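Local coordinates for protein ICChI, a glycosylated chitinase (Ipomoea carnea, PDB 6IDN) that has chitinase and lysozyme activity, probably cleaving beta-1,4 linkages in chitin and in bacterial cell-wall peptidoglycan, at residues A4-L16 with T41-A53. Numbering follows the deposited sequence.
Sequences AIYWGQDGGEGSL and TPILNLTKHCNPA. With NAG (2-acetamido-2-deoxy-beta-D-glucopyranose), chain B.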
ATOM      1  N   ALA A   4      -8.181   3.277   1.446  1.00 17.06           N
ATOM      2  CA  ALA A   4      -6.745   3.426   1.634  1.00 16.96           C
ATOM      3  C   ALA A   4      -6.216   4.360   0.561  1.00 18.15           C
ATOM      4  O   ALA A   4      -6.709   4.351  -0.569  1.00 18.76           O
ATOM      5  CB  ALA A   4      -6.009   2.082   1.529  1.00 17.54           C
ATOM      6  N   ILE A   5      -5.214   5.164   0.901  1.00 18.65           N
ATOM      7  CA  ILE A   5      -4.636   6.065  -0.086  1.00 19.47           C
ATOM      8  C   ILE A   5      -3.130   6.111   0.092  1.00 18.39           C
ATOM      9  O   ILE A   5      -2.612   5.958   1.201  1.00 20.08           O
ATOM     10  CB  ILE A   5      -5.231   7.489  -0.011  1.00 24.07           C
ATOM     11  CG1 ILE A   5      -4.900   8.244  -1.307  1.00 22.04           C
ATOM     12  CG2 ILE A   5      -4.711   8.231   1.229  1.00 25.96           C
ATOM     13  CD1 ILE A   5      -5.925   9.263  -1.717  1.00 23.47           C
ATOM     14  N   TYR A   6      -2.427   6.340  -1.021  1.00 17.59           N
ATOM     15  CA  TYR A   6      -0.985   6.552  -1.009  1.00 16.60           C
ATOM     16  C   TYR A   6      -0.643   8.025  -0.813  1.00 18.70           C
ATOM     17  O   TYR A   6      -1.236   8.910  -1.438  1.00 20.57           O
ATOM     18  CB  TYR A   6      -0.354   6.047  -2.308  1.00 18.49           C
ATOM     19  CG  TYR A   6      -0.201   4.546  -2.325  1.00 19.26           C
ATOM     20  CD1 TYR A   6      -1.259   3.730  -2.704  1.00 17.16           C
ATOM     21  CD2 TYR A   6       0.999   3.942  -1.968  1.00 16.54           C
ATOM     22  CE1 TYR A   6      -1.137   2.361  -2.698  1.00 16.78           C
ATOM     23  CE2 TYR A   6       1.138   2.561  -1.974  1.00 17.22           C
ATOM     24  CZ  TYR A   6       0.058   1.782  -2.342  1.00 17.18           C
ATOM     25  OH  TYR A   6       0.166   0.410  -2.338  1.00 16.99           O
ATOM     26  N   TRP A   7       0.348   8.266   0.035  1.00 18.78           N
ATOM     27  CA  TRP A   7       0.849   9.605   0.291  1.00 18.99           C
ATOM     28  C   TRP A   7       2.368   9.555   0.288  1.00 21.69           C
ATOM     29  O   TRP A   7       2.969   8.542   0.658  1.00 19.98           O
ATOM     30  CB  TRP A   7       0.323  10.144   1.630  1.00 23.03           C
ATOM     31  CG  TRP A   7       0.869  11.483   2.061  1.00 23.39           C
ATOM     32  CD1 TRP A   7       0.276  12.691   1.885  1.00 23.14           C
ATOM     33  CD2 TRP A   7       2.098  11.740   2.774  1.00 24.43           C
ATOM     34  NE1 TRP A   7       1.055  13.697   2.432  1.00 24.97           N
ATOM     35  CE2 TRP A   7       2.178  13.130   2.981  1.00 29.92           C
ATOM     36  CE3 TRP A   7       3.132  10.927   3.251  1.00 27.71           C
ATOM     37  CZ2 TRP A   7       3.250  13.720   3.635  1.00 32.15           C
ATOM     38  CZ3 TRP A   7       4.197  11.515   3.899  1.00 26.93           C
ATOM     39  CH2 TRP A   7       4.247  12.897   4.088  1.00 27.90           C
ATOM     40  N   GLY A   8       2.983  10.644  -0.164  1.00 23.09           N
ATOM     41  CA  GLY A   8       4.425  10.765  -0.097  1.00 23.52           C
ATOM     42  C   GLY A   8       5.096  11.185  -1.388  1.00 26.60           C
ATOM     43  O   GLY A   8       6.208  11.718  -1.360  1.00 26.81           O
ATOM     44  N   GLN A   9       4.445  10.957  -2.530  1.00 26.34           N
ATOM     45  CA  GLN A   9       5.125  11.066  -3.811  1.00 25.37           C
ATOM     46  C   GLN A   9       4.809  12.357  -4.563  1.00 27.12           C
ATOM     47  O   GLN A   9       5.136  12.465  -5.752  1.00 29.87           O
ATOM     48  CB  GLN A   9       4.807   9.843  -4.672  1.00 23.99           C
ATOM     49  CG  GLN A   9       5.523   8.574  -4.209  1.00 24.16           C
ATOM     50  CD  GLN A   9       7.022   8.755  -4.201  1.00 27.99           C
ATOM     51  OE1 GLN A   9       7.637   8.934  -5.257  1.00 31.15           O
ATOM     52  NE2 GLN A   9       7.626   8.752  -3.005  1.00 24.33           N
ATOM     53  N   ASP A  10       4.226  13.353  -3.897  1.00 30.06           N
ATOM     54  CA  ASP A  10       4.146  14.697  -4.463  1.00 28.84           C
ATOM     55  C   ASP A  10       4.069  15.706  -3.325  1.00 28.61           C
ATOM     56  O   ASP A  10       3.102  15.708  -2.557  1.00 32.03           O
ATOM     57  CB  ASP A  10       2.945  14.838  -5.407  1.00 29.25           C
ATOM     58  CG  ASP A  10       3.064  16.051  -6.309  1.00 42.40           C
ATOM     59  OD1 ASP A  10       3.206  17.177  -5.780  1.00 40.77           O
ATOM     60  OD2 ASP A  10       3.015  15.882  -7.548  1.00 43.94           O
ATOM     61  N   GLY A  11       5.094  16.558  -3.214  1.00 30.41           N
ATOM     62  CA  GLY A  11       5.193  17.492  -2.101  1.00 32.97           C
ATOM     63  C   GLY A  11       4.043  18.474  -1.996  1.00 37.65           C
ATOM     64  O   GLY A  11       3.827  19.049  -0.925  1.00 37.16           O
ATOM     65  N   GLY A  12       3.296  18.677  -3.077  1.00 35.96           N
ATOM     66  CA  GLY A  12       2.137  19.544  -3.060  1.00 34.76           C
ATOM     67  C   GLY A  12       0.816  18.884  -2.726  1.00 39.27           C
ATOM     68  O   GLY A  12      -0.224  19.550  -2.775  1.00 39.02           O
ATOM     69  N   GLU A  13       0.812  17.596  -2.379  1.00 31.35           N
ATOM     70  CA  GLU A  13      -0.444  16.910  -2.097  1.00 29.48           C
ATOM     71  C   GLU A  13      -0.988  17.207  -0.709  1.00 37.15           C
ATOM     72  O   GLU A  13      -2.033  16.661  -0.342  1.00 30.02           O
ATOM     73  CB  GLU A  13      -0.277  15.400  -2.270  1.00 27.02           C
ATOM     74  CG  GLU A  13       0.514  14.724  -1.157  1.00 29.88           C
ATOM     75  CD  GLU A  13       1.137  13.435  -1.625  1.00 32.29           C
ATOM     76  OE1 GLU A  13       0.499  12.744  -2.449  1.00 29.73           O
ATOM     77  OE2 GLU A  13       2.261  13.107  -1.180  1.00 26.71           O
ATOM     78  N   GLY A  14      -0.336  18.076   0.054  1.00 31.46           N
ATOM     79  CA  GLY A  14      -0.751  18.348   1.413  1.00 35.49           C
ATOM     80  C   GLY A  14       0.055  17.546   2.423  1.00 30.86           C
ATOM     81  O   GLY A  14       0.696  16.541   2.102  1.00 30.27           O
ATOM     82  N   SER A  15       0.030  18.017   3.669  1.00 31.99           N
ATOM     83  CA  SER A  15       0.734  17.319   4.734  1.00 31.16           C
ATOM     84  C   SER A  15       0.016  16.018   5.082  1.00 32.55           C
ATOM     85  O   SER A  15      -1.135  15.778   4.697  1.00 33.22           O
ATOM     86  CB  SER A  15       0.859  18.211   5.974  1.00 33.23           C
ATOM     87  OG  SER A  15      -0.403  18.412   6.592  1.00 33.89           O
ATOM     88  N   LEU A  16       0.723  15.149   5.798  1.00 30.48           N
ATOM     89  CA  LEU A  16       0.086  13.925   6.264  1.00 26.28           C
ATOM     90  C   LEU A  16      -1.069  14.248   7.203  1.00 27.22           C
ATOM     91  O   LEU A  16      -2.127  13.613   7.141  1.00 29.07           O
ATOM     92  CB  LEU A  16       1.124  13.034   6.945  1.00 28.03           C
ATOM     93  CG  LEU A  16       0.638  11.700   7.496  1.00 23.76           C
ATOM     94  CD1 LEU A  16       0.149  10.753   6.398  1.00 21.97           C
ATOM     95  CD2 LEU A  16       1.763  11.060   8.313  1.00 24.21           C
ATOM     96  N   THR A  41      22.221   0.163   2.158  1.00 29.38           N
ATOM     97  CA  THR A  41      21.584   1.045   3.119  1.00 29.71           C
ATOM     98  C   THR A  41      20.260   1.518   2.531  1.00 25.93           C
ATOM     99  O   THR A  41      20.263   2.176   1.485  1.00 29.07           O
ATOM    100  CB  THR A  41      22.473   2.236   3.424  1.00 32.54           C
ATOM    101  OG1 THR A  41      23.717   1.775   3.960  1.00 34.07           O
ATOM    102  CG2 THR A  41      21.799   3.146   4.433  1.00 38.38           C
ATOM    103  N   PRO A  42      19.119   1.186   3.135  1.00 26.00           N
ATOM    104  CA  PRO A  42      17.842   1.522   2.497  1.00 24.76           C
ATOM    105  C   PRO A  42      17.661   3.024   2.343  1.00 28.23           C
ATOM    106  O   PRO A  42      18.216   3.829   3.099  1.00 28.32           O
ATOM    107  CB  PRO A  42      16.797   0.910   3.437  1.00 21.41           C
ATOM    108  CG  PRO A  42      17.534  -0.215   4.113  1.00 22.10           C
ATOM    109  CD  PRO A  42      18.943   0.314   4.305  1.00 23.22           C
ATOM    110  N   ILE A  43      16.908   3.392   1.314  1.00 26.23           N
ATOM    111  CA  ILE A  43      16.662   4.785   0.969  1.00 26.84           C
ATOM    112  C   ILE A  43      15.161   5.015   0.968  1.00 23.66           C
ATOM    113  O   ILE A  43      14.415   4.293   0.291  1.00 27.09           O
ATOM    114  CB  ILE A  43      17.270   5.146  -0.399  1.00 29.04           C
ATOM    115  CG1 ILE A  43      18.795   5.044  -0.338  1.00 30.79           C
ATOM    116  CG2 ILE A  43      16.855   6.544  -0.807  1.00 30.75           C
ATOM    117  CD1 ILE A  43      19.457   5.305  -1.662  1.00 33.61           C
ATOM    118  N   LEU A  44      14.717   6.020   1.714  1.00 26.27           N
ATOM    119  CA  LEU A  44      13.316   6.411   1.742  1.00 25.64           C
ATOM    120  C   LEU A  44      13.140   7.696   0.946  1.00 26.67           C
ATOM    121  O   LEU A  44      13.907   8.646   1.116  1.00 30.38           O
ATOM    122  CB  LEU A  44      12.834   6.599   3.180  1.00 26.70           C
ATOM    123  CG  LEU A  44      11.401   7.080   3.396  1.00 23.90           C
ATOM    124  CD1 LEU A  44      10.397   5.992   3.013  1.00 27.08           C
ATOM    125  CD2 LEU A  44      11.216   7.541   4.840  1.00 28.82           C
ATOM    126  N   ASN A  45      12.126   7.717   0.081  1.00 25.46           N
ATOM    127  CA  ASN A  45      11.856   8.831  -0.823  1.00 26.05           C
ATOM    128  C   ASN A  45      10.472   9.365  -0.492  1.00 28.24           C
ATOM    129  O   ASN A  45       9.472   8.674  -0.713  1.00 25.79           O
ATOM    130  CB  ASN A  45      11.935   8.357  -2.273  1.00 28.41           C
ATOM    131  CG  ASN A  45      11.764   9.474  -3.281  1.00 34.85           C
ATOM    132  OD1 ASN A  45      10.878  10.327  -3.167  1.00 32.89           O
ATOM    133  ND2 ASN A  45      12.624   9.470  -4.287  1.00 30.70           N
ATOM    134  N   LEU A  46      10.407  10.580   0.039  1.00 27.55           N
ATOM    135  CA  LEU A  46       9.138  11.265   0.256  1.00 27.48           C
ATOM    136  C   LEU A  46       9.069  12.510  -0.617  1.00 32.41           C
ATOM    137  O   LEU A  46       8.506  13.535  -0.229  1.00 31.15           O
ATOM    138  CB  LEU A  46       8.941  11.608   1.730  1.00 29.06           C
ATOM    139  CG  LEU A  46       8.936  10.407   2.685  1.00 25.89           C
ATOM    140  CD1 LEU A  46       8.681  10.813   4.132  1.00 27.84           C
ATOM    141  CD2 LEU A  46       7.913   9.355   2.223  1.00 23.06           C
ATOM    142  N   THR A  47       9.624  12.390  -1.830  1.00 30.29           N
ATOM    143  CA  THR A  47       9.814  13.463  -2.802  1.00 32.79           C
ATOM    144  C   THR A  47      10.127  14.781  -2.103  1.00 35.64           C
ATOM    145  O   THR A  47      11.103  14.855  -1.346  1.00 36.83           O
ATOM    146  CB  THR A  47       8.604  13.578  -3.747  1.00 35.21           C
ATOM    147  OG1 THR A  47       7.405  13.857  -3.015  1.00 33.03           O
ATOM    148  CG2 THR A  47       8.427  12.272  -4.510  1.00 32.18           C
ATOM    149  N   LYS A  48       9.335  15.825  -2.337  1.00 36.92           N
ATOM    150  CA  LYS A  48       9.681  17.136  -1.797  1.00 39.98           C
ATOM    151  C   LYS A  48       9.022  17.427  -0.453  1.00 39.64           C
ATOM    152  O   LYS A  48       9.072  18.569   0.008  1.00 42.12           O
ATOM    153  CB  LYS A  48       9.329  18.246  -2.796  1.00 42.18           C
ATOM    154  CG  LYS A  48       9.574  17.909  -4.268  1.00 51.60           C
ATOM    155  CD  LYS A  48      10.998  17.441  -4.574  1.00 47.41           C
ATOM    156  CE  LYS A  48      11.089  16.970  -6.034  1.00 42.81           C
ATOM    157  NZ  LYS A  48      12.495  16.747  -6.509  1.00 44.49           N
ATOM    158  N   HIS A  49       8.410  16.433   0.187  1.00 36.83           N
ATOM    159  CA  HIS A  49       7.867  16.643   1.526  1.00 36.70           C
ATOM    160  C   HIS A  49       8.976  16.958   2.520  1.00 38.59           C
ATOM    161  O   HIS A  49       8.911  17.951   3.252  1.00 40.71           O
ATOM    162  CB  HIS A  49       7.092  15.409   1.982  1.00 33.47           C
ATOM    163  CG  HIS A  49       5.744  15.272   1.347  1.00 31.94           C
ATOM    164  ND1 HIS A  49       4.704  16.129   1.626  1.00 32.79           N
ATOM    165  CD2 HIS A  49       5.254  14.355   0.476  1.00 29.74           C
ATOM    166  CE1 HIS A  49       3.637  15.762   0.940  1.00 40.03           C
ATOM    167  NE2 HIS A  49       3.944  14.687   0.235  1.00 29.36           N
ATOM    168  N   CYS A  50      10.001  16.115   2.558  1.00 37.99           N
ATOM    169  CA  CYS A  50      11.137  16.243   3.464  1.00 39.70           C
ATOM    170  C   CYS A  50      12.186  15.234   3.024  1.00 38.84           C
ATOM    171  O   CYS A  50      11.882  14.261   2.325  1.00 36.40           O
ATOM    172  CB  CYS A  50      10.738  16.006   4.929  1.00 39.01           C
ATOM    173  SG  CYS A  50      10.007  14.372   5.258  1.00 36.79           S
ATOM    174  N   ASN A  51      13.428  15.482   3.443  1.00 41.03           N
ATOM    175  CA  ASN A  51      14.552  14.620   3.106  1.00 42.46           C
ATOM    176  C   ASN A  51      14.815  13.667   4.261  1.00 42.24           C
ATOM    177  O   ASN A  51      15.284  14.111   5.319  1.00 44.09           O
ATOM    178  CB  ASN A  51      15.797  15.458   2.815  1.00 44.32           C
ATOM    179  CG  ASN A  51      16.960  14.629   2.278  1.00 50.40           C
ATOM    180  OD1 ASN A  51      16.937  13.398   2.306  1.00 57.33           O
ATOM    181  ND2 ASN A  51      17.982  15.309   1.782  1.00 58.83           N
ATOM    182  N   PRO A  52      14.545  12.365   4.111  1.00 37.94           N
ATOM    183  CA  PRO A  52      14.834  11.438   5.216  1.00 37.80           C
ATOM    184  C   PRO A  52      16.315  11.276   5.490  1.00 49.81           C
ATOM    185  O   PRO A  52      16.715  11.168   6.656  1.00 56.47           O
ATOM    186  CB  PRO A  52      14.205  10.117   4.743  1.00 35.21           C
ATOM    187  CG  PRO A  52      13.278  10.481   3.649  1.00 40.21           C
ATOM    188  CD  PRO A  52      13.873  11.689   2.992  1.00 39.14           C
ATOM    189  N   ALA A  53      17.149  11.262   4.446  1.00 47.09           N
ATOM    190  CA  ALA A  53      18.557  10.936   4.630  1.00 47.63           C
ATOM    191  C   ALA A  53      19.295  11.977   5.458  1.00 50.92           C
ATOM    192  O   ALA A  53      20.348  11.662   6.026  1.00 60.30           O
ATOM    193  CB  ALA A  53      19.241  10.766   3.273  1.00 46.46           C
TER
HETATM  194  C1  NAG B   1      12.564  10.444  -5.330  1.00 27.84           C
HETATM  195  C2  NAG B   1      13.957  10.766  -5.848  1.00 27.79           C
HETATM  196  C3  NAG B   1      13.872  11.711  -7.049  1.00 28.41           C
HETATM  197  C4  NAG B   1      12.947  11.122  -8.107  1.00 30.46           C
HETATM  198  C5  NAG B   1      11.591  10.803  -7.483  1.00 35.50           C
HETATM  199  C6  NAG B   1      10.627  10.137  -8.436  1.00 34.38           C
HETATM  200  C7  NAG B   1      15.903  10.733  -4.345  1.00 49.31           C
HETATM  201  C8  NAG B   1      16.638  11.458  -3.258  1.00 51.06           C
HETATM  202  N2  NAG B   1      14.791  11.327  -4.796  1.00 35.82           N
HETATM  203  O3  NAG B   1      15.172  11.890  -7.600  1.00 36.71           O
HETATM  204  O4  NAG B   1      12.773  12.032  -9.187  1.00 30.18           O
HETATM  205  O5  NAG B   1      11.775   9.898  -6.388  1.00 33.07           O
HETATM  206  O6  NAG B   1      11.136   8.885  -8.877  1.00 41.00           O
HETATM  207  O7  NAG B   1      16.298   9.659  -4.795  1.00 47.15           O
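His49 lies between Trp7 and Gly11 where the loop after strand 2-7 of this family 18 TIM barrel meets the loop after strand 43-44. Trp7 CZ2 sits over the centre of one imidazole face, 3.4 Å from His49 CE1, with the two ring planes 31° apart. Over the opposite face, Gly11 CA makes a CH-pi contact 3.8 Å from the ring centroid. At the ring edge, His49 NE2 donates a nearly straight bond (168°) to Glu13 OE2 (2.7 Å), which accepts through its anti lone pair; carboxylate and imidazole are nearly coplanar. Without the imidazole, as with an alanine here, Glu13 OE2 would probably lose this donor and a gap would open between Trp7 and Gly11. Bonds within 4-16 hold both partners: Gly8 N also donates to Glu13 OE2, from above the carboxylate plane, and Trp7 NE1 donates to Gly14 O at 2.9 Å. A type II' turn, Leu46 to His49, presents the histidine and brings Thr47 OG1 to 3.0 Å from Gly8 O. Gln9 lays OE1 beside Thr47 CG2 (3.5 Å), while its NE2 bonds to Gly31 O of strand 27-36. Asn45 carries N-acetylglucosamine on ND2, and its OD1 closes an Asx turn by accepting Thr47 N at 2.8 Å.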